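Local atomic coordinates of uncharacterized protein DUF1344 (Bacteroides vulgatus ATCC 8482, PDB entry 3K6O), a protein that is of unknown function but belongs to the NigD-like family, probably a secreted or membrane-anchored lipoprotein built from an OB domain and a beta sandwich. Residues Pro86-Ile91 / Gly168-Lys173; Leu134-Asn139 / Phe172-Tyr177; Asp147-Leu152 / Gly186-Val191. All coordinates share one frame; numbering follows the deposited sequence.

Long-range closure in a beta sandwich is seen here three times over. From the N terminus, the chain leaves the OB-like region along strand 75-93, whose later part, 86-91, is joined in parallel by strand 165-173; contact 1 thus closes the longest loop. Within that loop lies 134-139, which contact 2 joins to the end of the same strand and the turn after it, so contact 2 shares Phe-172 and Lys-173 with contact 1. Contact 3 pairs 147-152 with 186-191 and crosses both others, since its segments alternate with theirs along the sequence. Contacts 2 and 3 each close a loop of just over thirty residues. Ile-90, Val-138, Leu-152 and Tyr-177 link the three sites through their side chains.

Contact 1 of 3, residues Pro86-Ile91 / Gly168-Lys173; sequences PVQKII and GMVSFK
Parallel pairing of two beta strands in the C-terminal sandwich domain brings Val-87 beside Ser-171 and Gln-88 beside Phe-172. Three backbone hydrogen bonds stitch the strands: Ser-171 N to Pro-86 O (3.1 Å), Gln-88 N to Ser-171 O (2.9 Å) and Lys-173 N to Gln-88 O (3.0 Å). Both bonding groups of Gln-88 are thereby used on one partner strand. With CG anti to the carbonyl carbon (chi1 -76°), the Gln-88 side chain is laid alongside the Phe-172 ring, CB 3.7 Å from Phe-172 CD1, and crosses the side chain of Val-170 at about a right angle, near its CG2. An alanine here would keep CB beside the ring but is likely to leave a gap next to Val-170 CG2 and the outer part of the ring, where the longer chain now lies. On the sheet face of Val-87 and Ser-171, Val-87 CG1 rests 3.8 Å from Lys-173 CG. Where the strands part, a water accepts from Ile-90 N and donates to Lys-173 O. Ser-171 OG is hydrogen-bonded to Asn-119 and Arg-58. Strand 117-125 pairs with the far edge of strand 165-173, while Ile-91 passes on to pair with strand 133-139.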
ATOM      1  N   PRO A  86      -0.710  -3.226   6.844  1.00 33.34           N
ATOM      2  CA  PRO A  86      -2.114  -2.924   7.076  1.00 33.47           C
ATOM      3  C   PRO A  86      -2.815  -2.395   5.831  1.00 33.18           C
ATOM      4  O   PRO A  86      -2.221  -1.652   5.063  1.00 32.79           O
ATOM      5  CB  PRO A  86      -2.097  -1.838   8.185  1.00 34.08           C
ATOM      6  CG  PRO A  86      -0.678  -1.478   8.425  1.00 34.62           C
ATOM      7  CD  PRO A  86       0.208  -2.493   7.737  1.00 34.08           C
ATOM      8  N   VAL A  87      -4.069  -2.788   5.647  1.00 33.38           N
ATOM      9  CA  VAL A  87      -4.876  -2.368   4.527  1.00 33.64           C
ATOM     10  C   VAL A  87      -5.935  -1.462   5.087  1.00 34.54           C
ATOM     11  O   VAL A  87      -6.639  -1.877   6.003  1.00 34.61           O
ATOM     12  CB  VAL A  87      -5.539  -3.561   3.809  1.00 34.07           C
ATOM     13  CG1 VAL A  87      -6.512  -3.020   2.752  1.00 32.61           C
ATOM     14  CG2 VAL A  87      -4.471  -4.430   3.119  1.00 33.08           C
ATOM     15  N   GLN A  88      -6.014  -0.217   4.584  1.00 35.10           N
ATOM     16  CA  GLN A  88      -6.999   0.779   5.041  1.00 35.29           C
ATOM     17  C   GLN A  88      -7.973   1.151   3.942  1.00 35.15           C
ATOM     18  O   GLN A  88      -7.639   1.137   2.746  1.00 35.73           O
ATOM     19  CB  GLN A  88      -6.331   2.064   5.599  1.00 35.48           C
ATOM     20  CG  GLN A  88      -5.766   1.896   6.958  1.00 37.59           C
ATOM     21  CD  GLN A  88      -5.204   3.175   7.570  1.00 40.65           C
ATOM     22  OE1 GLN A  88      -5.831   4.280   7.544  1.00 42.19           O
ATOM     23  NE2 GLN A  88      -4.036   3.035   8.153  1.00 35.98           N
ATOM     24  N   LYS A  89      -9.192   1.470   4.353  1.00 34.55           N
ATOM     25  CA  LYS A  89     -10.189   1.959   3.426  1.00 35.03           C
ATOM     26  C   LYS A  89      -9.990   3.453   3.230  1.00 33.32           C
ATOM     27  O   LYS A  89      -9.579   4.145   4.146  1.00 31.13           O
ATOM     28  CB  LYS A  89     -11.587   1.784   4.016  1.00 36.53           C
ATOM     29  CG  LYS A  89     -12.049   0.335   4.127  1.00 42.72           C
ATOM     30  CD  LYS A  89     -13.119   0.251   5.263  1.00 50.54           C
ATOM     31  CE  LYS A  89     -13.605  -1.172   5.505  1.00 54.84           C
ATOM     32  NZ  LYS A  89     -12.549  -2.039   6.172  1.00 60.05           N
ATOM     33  N   ILE A  90     -10.368   3.938   2.056  1.00 32.38           N
ATOM     34  CA  ILE A  90     -10.623   5.367   1.856  1.00 32.08           C
ATOM     35  C   ILE A  90     -11.782   5.832   2.765  1.00 31.52           C
ATOM     36  O   ILE A  90     -12.741   5.100   3.024  1.00 31.62           O
ATOM     37  CB  ILE A  90     -10.878   5.658   0.371  1.00 31.77           C
ATOM     38  CG1 ILE A  90      -9.565   5.434  -0.402  1.00 33.12           C
ATOM     39  CG2 ILE A  90     -11.469   7.111   0.153  1.00 30.59           C
ATOM     40  CD1 ILE A  90      -9.658   5.555  -1.936  1.00 30.84           C
ATOM     41  N   ILE A  91     -11.668   7.040   3.291  1.00 31.86           N
ATOM     42  CA  ILE A  91     -12.764   7.646   4.037  1.00 30.86           C
ATOM     43  C   ILE A  91     -13.141   9.013   3.456  1.00 30.60           C
ATOM     44  O   ILE A  91     -12.380   9.644   2.729  1.00 29.69           O
ATOM     45  CB  ILE A  91     -12.409   7.814   5.541  1.00 30.31           C
ATOM     46  CG1 ILE A  91     -11.241   8.753   5.722  1.00 30.29           C
ATOM     47  CG2 ILE A  91     -12.104   6.447   6.227  1.00 30.75           C
ATOM     48  CD1 ILE A  91     -11.014   9.184   7.254  1.00 30.77           C
ATOM     49  N   GLY A 168       6.989   2.888   8.210  1.00 36.22           N
ATOM     50  CA  GLY A 168       5.660   2.288   8.214  1.00 35.29           C
ATOM     51  C   GLY A 168       5.246   2.127   6.783  1.00 35.30           C
ATOM     52  O   GLY A 168       5.683   2.905   5.936  1.00 34.95           O
HETATM   53  N   MSE A 169       4.473   1.076   6.515  1.00 34.57           N
HETATM   54  CA  MSE A 169       3.900   0.833   5.220  1.00 35.30           C
HETATM   55  C   MSE A 169       2.418   0.641   5.407  1.00 33.97           C
HETATM   56  O   MSE A 169       1.997   0.048   6.399  1.00 34.15           O
HETATM   57  CB  MSE A 169       4.463  -0.432   4.618  1.00 36.01           C
HETATM   58  CG  MSE A 169       3.953  -0.681   3.235  1.00 40.98           C
HETATM   59 SE   MSE A 169       5.117   0.085   1.877  1.00 52.14          SE
HETATM   60  CE  MSE A 169       6.476  -1.269   2.309  1.00 37.61           C
ATOM     61  N   VAL A 170       1.634   1.145   4.450  1.00 32.82           N
ATOM     62  CA  VAL A 170       0.205   0.953   4.424  1.00 31.25           C
ATOM     63  C   VAL A 170      -0.254   0.884   2.961  1.00 31.31           C
ATOM     64  O   VAL A 170       0.365   1.507   2.053  1.00 31.26           O
ATOM     65  CB  VAL A 170      -0.512   2.110   5.156  1.00 31.93           C
ATOM     66  CG1 VAL A 170      -0.157   3.395   4.479  1.00 31.83           C
ATOM     67  CG2 VAL A 170      -2.020   1.943   5.128  1.00 29.00           C
ATOM     68  N   SER A 171      -1.324   0.121   2.741  1.00 30.28           N
ATOM     69  CA  SER A 171      -1.964   0.013   1.441  1.00 31.24           C
ATOM     70  C   SER A 171      -3.399   0.454   1.601  1.00 31.55           C
ATOM     71  O   SER A 171      -4.094  -0.096   2.439  1.00 31.98           O
ATOM     72  CB  SER A 171      -1.936  -1.414   0.924  1.00 30.92           C
ATOM     73  OG  SER A 171      -0.649  -1.760   0.478  1.00 31.03           O
ATOM     74  N   PHE A 172      -3.815   1.464   0.822  1.00 31.82           N
ATOM     75  CA  PHE A 172      -5.180   1.943   0.802  1.00 31.01           C
ATOM     76  C   PHE A 172      -5.899   1.328  -0.350  1.00 31.81           C
ATOM     77  O   PHE A 172      -5.450   1.449  -1.449  1.00 32.45           O
ATOM     78  CB  PHE A 172      -5.175   3.449   0.629  1.00 31.38           C
ATOM     79  CG  PHE A 172      -4.478   4.175   1.761  1.00 27.95           C
ATOM     80  CD1 PHE A 172      -5.151   4.420   2.940  1.00 28.02           C
ATOM     81  CD2 PHE A 172      -3.160   4.599   1.640  1.00 27.65           C
ATOM     82  CE1 PHE A 172      -4.540   5.072   3.980  1.00 26.34           C
ATOM     83  CE2 PHE A 172      -2.519   5.277   2.683  1.00 29.17           C
ATOM     84  CZ  PHE A 172      -3.215   5.497   3.859  1.00 29.54           C
ATOM     85  N   LYS A 173      -7.026   0.674  -0.114  1.00 33.11           N
ATOM     86  CA  LYS A 173      -7.839   0.175  -1.199  1.00 34.97           C
ATOM     87  C   LYS A 173      -8.430   1.310  -2.014  1.00 33.85           C
ATOM     88  O   LYS A 173      -9.141   2.166  -1.472  1.00 33.83           O
ATOM     89  CB  LYS A 173      -8.967  -0.729  -0.691  1.00 36.07           C
ATOM     90  CG  LYS A 173      -8.499  -2.134  -0.342  1.00 43.20           C
ATOM     91  CD  LYS A 173      -9.675  -3.105  -0.083  1.00 51.23           C
ATOM     92  CE  LYS A 173     -10.344  -3.567  -1.417  1.00 54.85           C
ATOM     93  NZ  LYS A 173      -9.319  -4.074  -2.387  1.00 58.59           N
TER
HETATM   94  O   HOH W   1     -11.440   2.194   0.173  1.00 34.68           O

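Contact 2 of 3, residues Leu134-Asn139 / Phe172-Tyr177; sequences LNLVVN and FKLDDY
Leu-136 and Phe-172 meet through a CH-pi contact: Leu-136 CB stands over one face of the Phe-172 ring, 3.8 Å from its centroid and 19° off the normal, displaced toward the CD1 side of the ring. With the leucine CG anti to the backbone N (chi1 -172°) and chi2 at 61°, CD2 lies against the root of the aromatic side chain, by its CB and CG. The carbonyl oxygen Leu-134 O, by contrast, sits at the rim in the ring plane, 3.6 Å from Phe-172 CZ. Face and edge of one phenyl group are thus met by residues two apart on the same strand.

Apolar contacts surround this pair. Leu-136 CD2 reaches Phe-172 CB at 3.6 Å, and Leu-134 CD2 approaches Phe-172 CZ at 4.1 Å with the two side chains crossing nearly at a right angle. Leu-174 CD2 makes a looser contact, 4.4 Å from Leu-136 CD2. No hydrogen bond joins 134-139 to 172-177; this is side-chain packing in the interior of the beta-sandwich domain, where Val-120 and Leu-154 also touch Phe-172, and Leu-118 and Leu-152 touch Leu-136.

The remaining contact lies beyond the end of strand 165-173, in the 3-10 segment. Val-138 CG2 comes within 3.4 Å of Tyr-177 OH and 3.7 Å of Tyr-177 CZ, so a methyl group abuts the phenolic end of the ring. Inside the turn, Tyr-177 N donates to Leu-174 O at 2.8 Å, a bond that closes the turn from which the tyrosine side chain points to the valine. Tyr-177 O bonds to Tyr-205 OH, and the side chain of Val-138 lies near a bound tetraethylene glycol, probably a crystallisation additive.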
ATOM      1  N   LEU A 134      -2.510   7.651   9.499  1.00 35.82           N
ATOM      2  CA  LEU A 134      -2.429   8.122   8.133  1.00 34.46           C
ATOM      3  C   LEU A 134      -3.708   7.697   7.371  1.00 34.12           C
ATOM      4  O   LEU A 134      -3.957   6.504   7.186  1.00 33.67           O
ATOM      5  CB  LEU A 134      -1.193   7.551   7.445  1.00 33.51           C
ATOM      6  CG  LEU A 134      -0.903   8.134   6.048  1.00 32.94           C
ATOM      7  CD1 LEU A 134      -0.475   9.620   6.110  1.00 31.13           C
ATOM      8  CD2 LEU A 134       0.132   7.318   5.296  1.00 31.00           C
ATOM      9  N   ASN A 135      -4.489   8.670   6.896  1.00 33.11           N
ATOM     10  CA  ASN A 135      -5.665   8.376   6.072  1.00 32.00           C
ATOM     11  C   ASN A 135      -5.561   8.902   4.620  1.00 31.96           C
ATOM     12  O   ASN A 135      -4.841   9.869   4.311  1.00 31.77           O
ATOM     13  CB  ASN A 135      -6.906   8.989   6.708  1.00 31.65           C
ATOM     14  CG  ASN A 135      -7.368   8.264   7.943  1.00 32.83           C
ATOM     15  OD1 ASN A 135      -7.244   8.770   9.083  1.00 36.19           O
ATOM     16  ND2 ASN A 135      -7.920   7.117   7.749  1.00 26.53           N
ATOM     17  N   LEU A 136      -6.303   8.263   3.750  1.00 31.19           N
ATOM     18  CA  LEU A 136      -6.480   8.670   2.351  1.00 31.28           C
ATOM     19  C   LEU A 136      -7.933   9.037   2.195  1.00 30.61           C
ATOM     20  O   LEU A 136      -8.821   8.198   2.378  1.00 29.34           O
ATOM     21  CB  LEU A 136      -6.157   7.526   1.395  1.00 30.79           C
ATOM     22  CG  LEU A 136      -6.121   7.864  -0.105  1.00 30.56           C
ATOM     23  CD1 LEU A 136      -5.045   8.908  -0.404  1.00 28.40           C
ATOM     24  CD2 LEU A 136      -5.910   6.601  -0.919  1.00 28.30           C
ATOM     25  N   VAL A 137      -8.189  10.317   1.930  1.00 29.73           N
ATOM     26  CA  VAL A 137      -9.520  10.819   2.048  1.00 28.28           C
ATOM     27  C   VAL A 137     -10.006  11.388   0.750  1.00 28.86           C
ATOM     28  O   VAL A 137      -9.223  11.878  -0.051  1.00 30.13           O
ATOM     29  CB  VAL A 137      -9.559  11.890   3.138  1.00 28.90           C
ATOM     30  CG1 VAL A 137      -8.831  11.371   4.418  1.00 26.04           C
ATOM     31  CG2 VAL A 137      -8.950  13.175   2.603  1.00 25.17           C
ATOM     32  N   VAL A 138     -11.314  11.346   0.558  1.00 29.59           N
ATOM     33  CA  VAL A 138     -11.999  12.190  -0.420  1.00 28.69           C
ATOM     34  C   VAL A 138     -12.472  13.464   0.240  1.00 29.52           C
ATOM     35  O   VAL A 138     -13.237  13.415   1.200  1.00 30.41           O
ATOM     36  CB  VAL A 138     -13.212  11.467  -1.019  1.00 29.84           C
ATOM     37  CG1 VAL A 138     -13.954  12.353  -2.127  1.00 24.77           C
ATOM     38  CG2 VAL A 138     -12.783  10.097  -1.563  1.00 26.24           C
ATOM     39  N   ASN A 139     -12.017  14.603  -0.266  1.00 29.53           N
ATOM     40  CA  ASN A 139     -12.351  15.880   0.338  1.00 29.90           C
ATOM     41  C   ASN A 139     -13.726  16.310  -0.137  1.00 31.19           C
ATOM     42  O   ASN A 139     -13.887  16.715  -1.296  1.00 30.48           O
ATOM     43  CB  ASN A 139     -11.310  16.932  -0.052  1.00 31.01           C
ATOM     44  CG  ASN A 139     -11.437  18.231   0.773  1.00 29.43           C
ATOM     45  OD1 ASN A 139     -12.520  18.534   1.214  1.00 32.29           O
ATOM     46  ND2 ASN A 139     -10.338  19.011   0.936  1.00 28.30           N
ATOM     47  N   PHE A 172      -3.815   1.464   0.822  1.00 31.82           N
ATOM     48  CA  PHE A 172      -5.180   1.943   0.802  1.00 31.01           C
ATOM     49  C   PHE A 172      -5.899   1.328  -0.350  1.00 31.81           C
ATOM     50  O   PHE A 172      -5.450   1.449  -1.449  1.00 32.45           O
ATOM     51  CB  PHE A 172      -5.175   3.449   0.629  1.00 31.38           C
ATOM     52  CG  PHE A 172      -4.478   4.175   1.761  1.00 27.95           C
ATOM     53  CD1 PHE A 172      -5.151   4.420   2.940  1.00 28.02           C
ATOM     54  CD2 PHE A 172      -3.160   4.599   1.640  1.00 27.65           C
ATOM     55  CE1 PHE A 172      -4.540   5.072   3.980  1.00 26.34           C
ATOM     56  CE2 PHE A 172      -2.519   5.277   2.683  1.00 29.17           C
ATOM     57  CZ  PHE A 172      -3.215   5.497   3.859  1.00 29.54           C
ATOM     58  N   LYS A 173      -7.026   0.674  -0.114  1.00 33.11           N
ATOM     59  CA  LYS A 173      -7.839   0.175  -1.199  1.00 34.97           C
ATOM     60  C   LYS A 173      -8.430   1.310  -2.014  1.00 33.85           C
ATOM     61  O   LYS A 173      -9.141   2.166  -1.472  1.00 33.83           O
ATOM     62  CB  LYS A 173      -8.967  -0.729  -0.691  1.00 36.07           C
ATOM     63  CG  LYS A 173      -8.499  -2.134  -0.342  1.00 43.20           C
ATOM     64  CD  LYS A 173      -9.675  -3.105  -0.083  1.00 51.23           C
ATOM     65  CE  LYS A 173     -10.344  -3.567  -1.417  1.00 54.85           C
ATOM     66  NZ  LYS A 173      -9.319  -4.074  -2.387  1.00 58.59           N
ATOM     67  N   LEU A 174      -8.170   1.293  -3.318  1.00 32.69           N
ATOM     68  CA  LEU A 174      -8.597   2.397  -4.202  1.00 32.63           C
ATOM     69  C   LEU A 174     -10.085   2.347  -4.592  1.00 32.82           C
ATOM     70  O   LEU A 174     -10.742   3.393  -4.757  1.00 32.23           O
ATOM     71  CB  LEU A 174      -7.702   2.464  -5.416  1.00 32.05           C
ATOM     72  CG  LEU A 174      -6.323   3.124  -5.155  1.00 33.96           C
ATOM     73  CD1 LEU A 174      -5.367   2.967  -6.358  1.00 30.76           C
ATOM     74  CD2 LEU A 174      -6.445   4.615  -4.786  1.00 29.66           C
ATOM     75  N   ASP A 175     -10.594   1.125  -4.707  1.00 32.62           N
ATOM     76  CA  ASP A 175     -11.958   0.824  -5.089  1.00 32.97           C
ATOM     77  C   ASP A 175     -12.322   1.642  -6.314  1.00 32.26           C
ATOM     78  O   ASP A 175     -11.721   1.403  -7.374  1.00 31.92           O
ATOM     79  CB  ASP A 175     -12.902   1.018  -3.897  1.00 33.81           C
ATOM     80  CG  ASP A 175     -12.645   0.005  -2.789  1.00 33.76           C
ATOM     81  OD1 ASP A 175     -12.280  -1.100  -3.136  1.00 33.76           O
ATOM     82  OD2 ASP A 175     -12.783   0.311  -1.588  1.00 33.56           O
ATOM     83  N   ASP A 176     -13.250   2.614  -6.208  1.00 30.37           N
ATOM     84  CA  ASP A 176     -13.726   3.250  -7.425  1.00 30.99           C
ATOM     85  C   ASP A 176     -12.655   4.201  -7.970  1.00 30.80           C
ATOM     86  O   ASP A 176     -12.800   4.642  -9.058  1.00 31.59           O
ATOM     87  CB  ASP A 176     -15.028   4.039  -7.246  1.00 30.57           C
ATOM     88  CG  ASP A 176     -16.219   3.205  -6.837  1.00 31.76           C
ATOM     89  OD1 ASP A 176     -16.159   1.988  -6.563  1.00 37.28           O
ATOM     90  OD2 ASP A 176     -17.288   3.813  -6.858  1.00 33.43           O
ATOM     91  N   TYR A 177     -11.619   4.525  -7.192  1.00 30.88           N
ATOM     92  CA  TYR A 177     -10.547   5.438  -7.627  1.00 30.41           C
ATOM     93  C   TYR A 177      -9.348   4.701  -8.298  1.00 31.02           C
ATOM     94  O   TYR A 177      -8.337   5.322  -8.613  1.00 29.31           O
ATOM     95  CB  TYR A 177     -10.087   6.279  -6.451  1.00 30.25           C
ATOM     96  CG  TYR A 177     -11.205   7.128  -5.914  1.00 29.97           C
ATOM     97  CD1 TYR A 177     -11.540   8.300  -6.524  1.00 32.58           C
ATOM     98  CD2 TYR A 177     -11.961   6.711  -4.812  1.00 31.64           C
ATOM     99  CE1 TYR A 177     -12.599   9.077  -6.073  1.00 33.31           C
ATOM    100  CE2 TYR A 177     -13.021   7.454  -4.349  1.00 31.64           C
ATOM    101  CZ  TYR A 177     -13.325   8.637  -4.972  1.00 32.47           C
ATOM    102  OH  TYR A 177     -14.349   9.355  -4.524  1.00 29.04           O
TER

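Contact 3 of 3, residues Asp147-Leu152 / Gly186-Val191; sequences DGYAHL and GIKVLV
Lys-188 leans over the neighbouring parallel strand to meet Tyr-149, His-151 and Asp-147. Its CB lies near Ala-150 O, and CG is 3.7 Å from Tyr-149 CD2. CD passes alongside the imidazole, 3.6 Å from His-151 CE1, and CE stands over one face of the Tyr-149 ring, 4.0 Å from the centroid, while Gly-186 N sits over the opposite face. With every torsion beyond CG extended (chi4 176°), Lys-188 NZ continues over that ring as a cation-pi partner and forms a salt bridge with Asp-147 OD2 (3.2 Å), met on its anti side, tilted out of the carboxylate plane. Asp-147 OD1 accepts hydrogen bonds from Tyr-149 N, which comes from above that plane and closes an Asx turn, and from His-151 NE2 (2.9 Å), on the syn side and also tilted; these bonds hold the carboxylate facing the lysine. On the sheet face of Ala-150 and Leu-152, Leu-152 CD1 packs against Ile-187 CD1 at 3.5 Å. Between the backbones, Ala-150 N to Gly-186 O and Lys-188 N to Ala-150 O begin four bonds, Leu-152 N to Lys-188 O almost straight (178°). Strand 199-204 pairs antiparallel with 186-191, giving the mixed pairing of this NigD-like C-terminal beta sandwich.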
ATOM      1  N   ASP A 147     -11.240  17.439 -14.616  1.00 45.30           N
ATOM      2  CA  ASP A 147     -10.039  17.068 -15.389  1.00 43.32           C
ATOM      3  C   ASP A 147      -9.873  15.588 -15.681  1.00 41.36           C
ATOM      4  O   ASP A 147      -8.859  15.188 -16.240  1.00 41.19           O
ATOM      5  CB  ASP A 147      -8.774  17.610 -14.692  1.00 43.44           C
ATOM      6  CG  ASP A 147      -8.515  16.967 -13.327  1.00 42.95           C
ATOM      7  OD1 ASP A 147      -9.274  16.056 -12.915  1.00 39.18           O
ATOM      8  OD2 ASP A 147      -7.535  17.367 -12.666  1.00 44.53           O
ATOM      9  N   GLY A 148     -10.842  14.771 -15.276  1.00 39.49           N
ATOM     10  CA  GLY A 148     -10.775  13.308 -15.472  1.00 37.80           C
ATOM     11  C   GLY A 148      -9.840  12.514 -14.563  1.00 36.53           C
ATOM     12  O   GLY A 148      -9.656  11.309 -14.776  1.00 36.22           O
ATOM     13  N   TYR A 149      -9.241  13.165 -13.572  1.00 34.66           N
ATOM     14  CA  TYR A 149      -8.389  12.513 -12.588  1.00 34.86           C
ATOM     15  C   TYR A 149      -9.167  12.337 -11.297  1.00 35.00           C
ATOM     16  O   TYR A 149      -9.982  13.169 -10.957  1.00 35.25           O
ATOM     17  CB  TYR A 149      -7.146  13.350 -12.271  1.00 34.65           C
ATOM     18  CG  TYR A 149      -5.991  13.191 -13.235  1.00 37.57           C
ATOM     19  CD1 TYR A 149      -6.024  13.767 -14.492  1.00 39.95           C
ATOM     20  CD2 TYR A 149      -4.855  12.481 -12.873  1.00 36.97           C
ATOM     21  CE1 TYR A 149      -4.951  13.622 -15.369  1.00 42.25           C
ATOM     22  CE2 TYR A 149      -3.813  12.324 -13.732  1.00 40.08           C
ATOM     23  CZ  TYR A 149      -3.853  12.881 -14.978  1.00 41.91           C
ATOM     24  OH  TYR A 149      -2.792  12.706 -15.826  1.00 43.35           O
ATOM     25  N   ALA A 150      -8.849  11.277 -10.555  1.00 35.07           N
ATOM     26  CA  ALA A 150      -9.288  11.117  -9.192  1.00 34.59           C
ATOM     27  C   ALA A 150      -8.473  12.074  -8.333  1.00 34.04           C
ATOM     28  O   ALA A 150      -7.268  12.128  -8.477  1.00 34.03           O
ATOM     29  CB  ALA A 150      -9.036   9.675  -8.735  1.00 34.40           C
ATOM     30  N   HIS A 151      -9.131  12.784  -7.419  1.00 32.81           N
ATOM     31  CA  HIS A 151      -8.472  13.632  -6.450  1.00 32.41           C
ATOM     32  C   HIS A 151      -8.693  13.163  -4.992  1.00 31.30           C
ATOM     33  O   HIS A 151      -9.823  13.170  -4.478  1.00 31.29           O
ATOM     34  CB  HIS A 151      -8.965  15.067  -6.620  1.00 32.02           C
ATOM     35  CG  HIS A 151      -8.721  15.622  -7.982  1.00 34.59           C
ATOM     36  ND1 HIS A 151      -7.690  16.500  -8.260  1.00 36.48           N
ATOM     37  CD2 HIS A 151      -9.371  15.420  -9.158  1.00 36.46           C
ATOM     38  CE1 HIS A 151      -7.730  16.824  -9.540  1.00 37.38           C
ATOM     39  NE2 HIS A 151      -8.735  16.184 -10.108  1.00 36.36           N
ATOM     40  N   LEU A 152      -7.598  12.753  -4.357  1.00 30.30           N
ATOM     41  CA  LEU A 152      -7.566  12.224  -2.983  1.00 29.59           C
ATOM     42  C   LEU A 152      -6.517  12.982  -2.173  1.00 29.43           C
ATOM     43  O   LEU A 152      -5.582  13.630  -2.746  1.00 29.31           O
ATOM     44  CB  LEU A 152      -7.210  10.728  -2.996  1.00 28.09           C
ATOM     45  CG  LEU A 152      -8.154   9.839  -3.773  1.00 30.32           C
ATOM     46  CD1 LEU A 152      -7.639   8.375  -3.886  1.00 27.69           C
ATOM     47  CD2 LEU A 152      -9.598   9.916  -3.265  1.00 27.61           C
ATOM     48  N   GLY A 186      -6.203   9.158 -14.322  1.00 32.93           N
ATOM     49  CA  GLY A 186      -5.159   8.952 -13.315  1.00 32.69           C
ATOM     50  C   GLY A 186      -5.602   9.418 -11.940  1.00 32.09           C
ATOM     51  O   GLY A 186      -6.765   9.667 -11.720  1.00 32.06           O
ATOM     52  N   ILE A 187      -4.663   9.540 -11.020  1.00 32.05           N
ATOM     53  CA  ILE A 187      -4.969   9.918  -9.665  1.00 32.62           C
ATOM     54  C   ILE A 187      -3.996  10.980  -9.203  1.00 32.05           C
ATOM     55  O   ILE A 187      -2.819  10.950  -9.553  1.00 33.24           O
ATOM     56  CB  ILE A 187      -4.957   8.685  -8.745  1.00 34.12           C
ATOM     57  CG1 ILE A 187      -5.360   9.018  -7.345  1.00 34.89           C
ATOM     58  CG2 ILE A 187      -3.567   8.020  -8.637  1.00 33.11           C
ATOM     59  CD1 ILE A 187      -5.361   7.693  -6.509  1.00 39.42           C
ATOM     60  N   LYS A 188      -4.514  11.934  -8.453  1.00 31.34           N
ATOM     61  CA  LYS A 188      -3.726  13.011  -7.852  1.00 30.90           C
ATOM     62  C   LYS A 188      -3.891  12.932  -6.344  1.00 29.91           C
ATOM     63  O   LYS A 188      -5.020  12.847  -5.847  1.00 30.31           O
ATOM     64  CB  LYS A 188      -4.208  14.349  -8.368  1.00 30.86           C
ATOM     65  CG  LYS A 188      -4.023  14.535  -9.869  1.00 33.71           C
ATOM     66  CD  LYS A 188      -4.322  15.966 -10.339  1.00 35.55           C
ATOM     67  CE  LYS A 188      -3.993  16.161 -11.852  1.00 37.43           C
ATOM     68  NZ  LYS A 188      -4.372  17.527 -12.359  1.00 36.64           N
ATOM     69  N   VAL A 189      -2.774  12.914  -5.629  1.00 29.27           N
ATOM     70  CA  VAL A 189      -2.760  12.752  -4.198  1.00 29.89           C
ATOM     71  C   VAL A 189      -2.042  13.924  -3.494  1.00 29.91           C
ATOM     72  O   VAL A 189      -0.853  14.148  -3.715  1.00 29.45           O
ATOM     73  CB  VAL A 189      -2.084  11.433  -3.772  1.00 31.19           C
ATOM     74  CG1 VAL A 189      -2.108  11.281  -2.210  1.00 30.33           C
ATOM     75  CG2 VAL A 189      -2.768  10.229  -4.466  1.00 29.24           C
ATOM     76  N   LEU A 190      -2.779  14.664  -2.668  1.00 29.72           N
ATOM     77  CA  LEU A 190      -2.227  15.812  -1.959  1.00 30.34           C
ATOM     78  C   LEU A 190      -1.568  15.381  -0.654  1.00 30.11           C
ATOM     79  O   LEU A 190      -2.141  14.596   0.121  1.00 29.40           O
ATOM     80  CB  LEU A 190      -3.309  16.861  -1.635  1.00 31.26           C
ATOM     81  CG  LEU A 190      -3.677  17.881  -2.718  1.00 33.78           C
ATOM     82  CD1 LEU A 190      -5.000  18.575  -2.381  1.00 32.52           C
ATOM     83  CD2 LEU A 190      -2.565  18.953  -2.944  1.00 34.62           C
ATOM     84  N   VAL A 191      -0.389  15.933  -0.408  1.00 29.28           N
ATOM     85  CA  VAL A 191       0.413  15.610   0.759  1.00 29.81           C
ATOM     86  C   VAL A 191       0.941  16.883   1.393  1.00 31.20           C
ATOM     87  O   VAL A 191       1.394  17.819   0.681  1.00 32.20           O
ATOM     88  CB  VAL A 191       1.606  14.707   0.371  1.00 30.50           C
ATOM     89  CG1 VAL A 191       2.611  14.501   1.567  1.00 29.64           C
ATOM     90  CG2 VAL A 191       1.062  13.373  -0.158  1.00 25.34           C
TER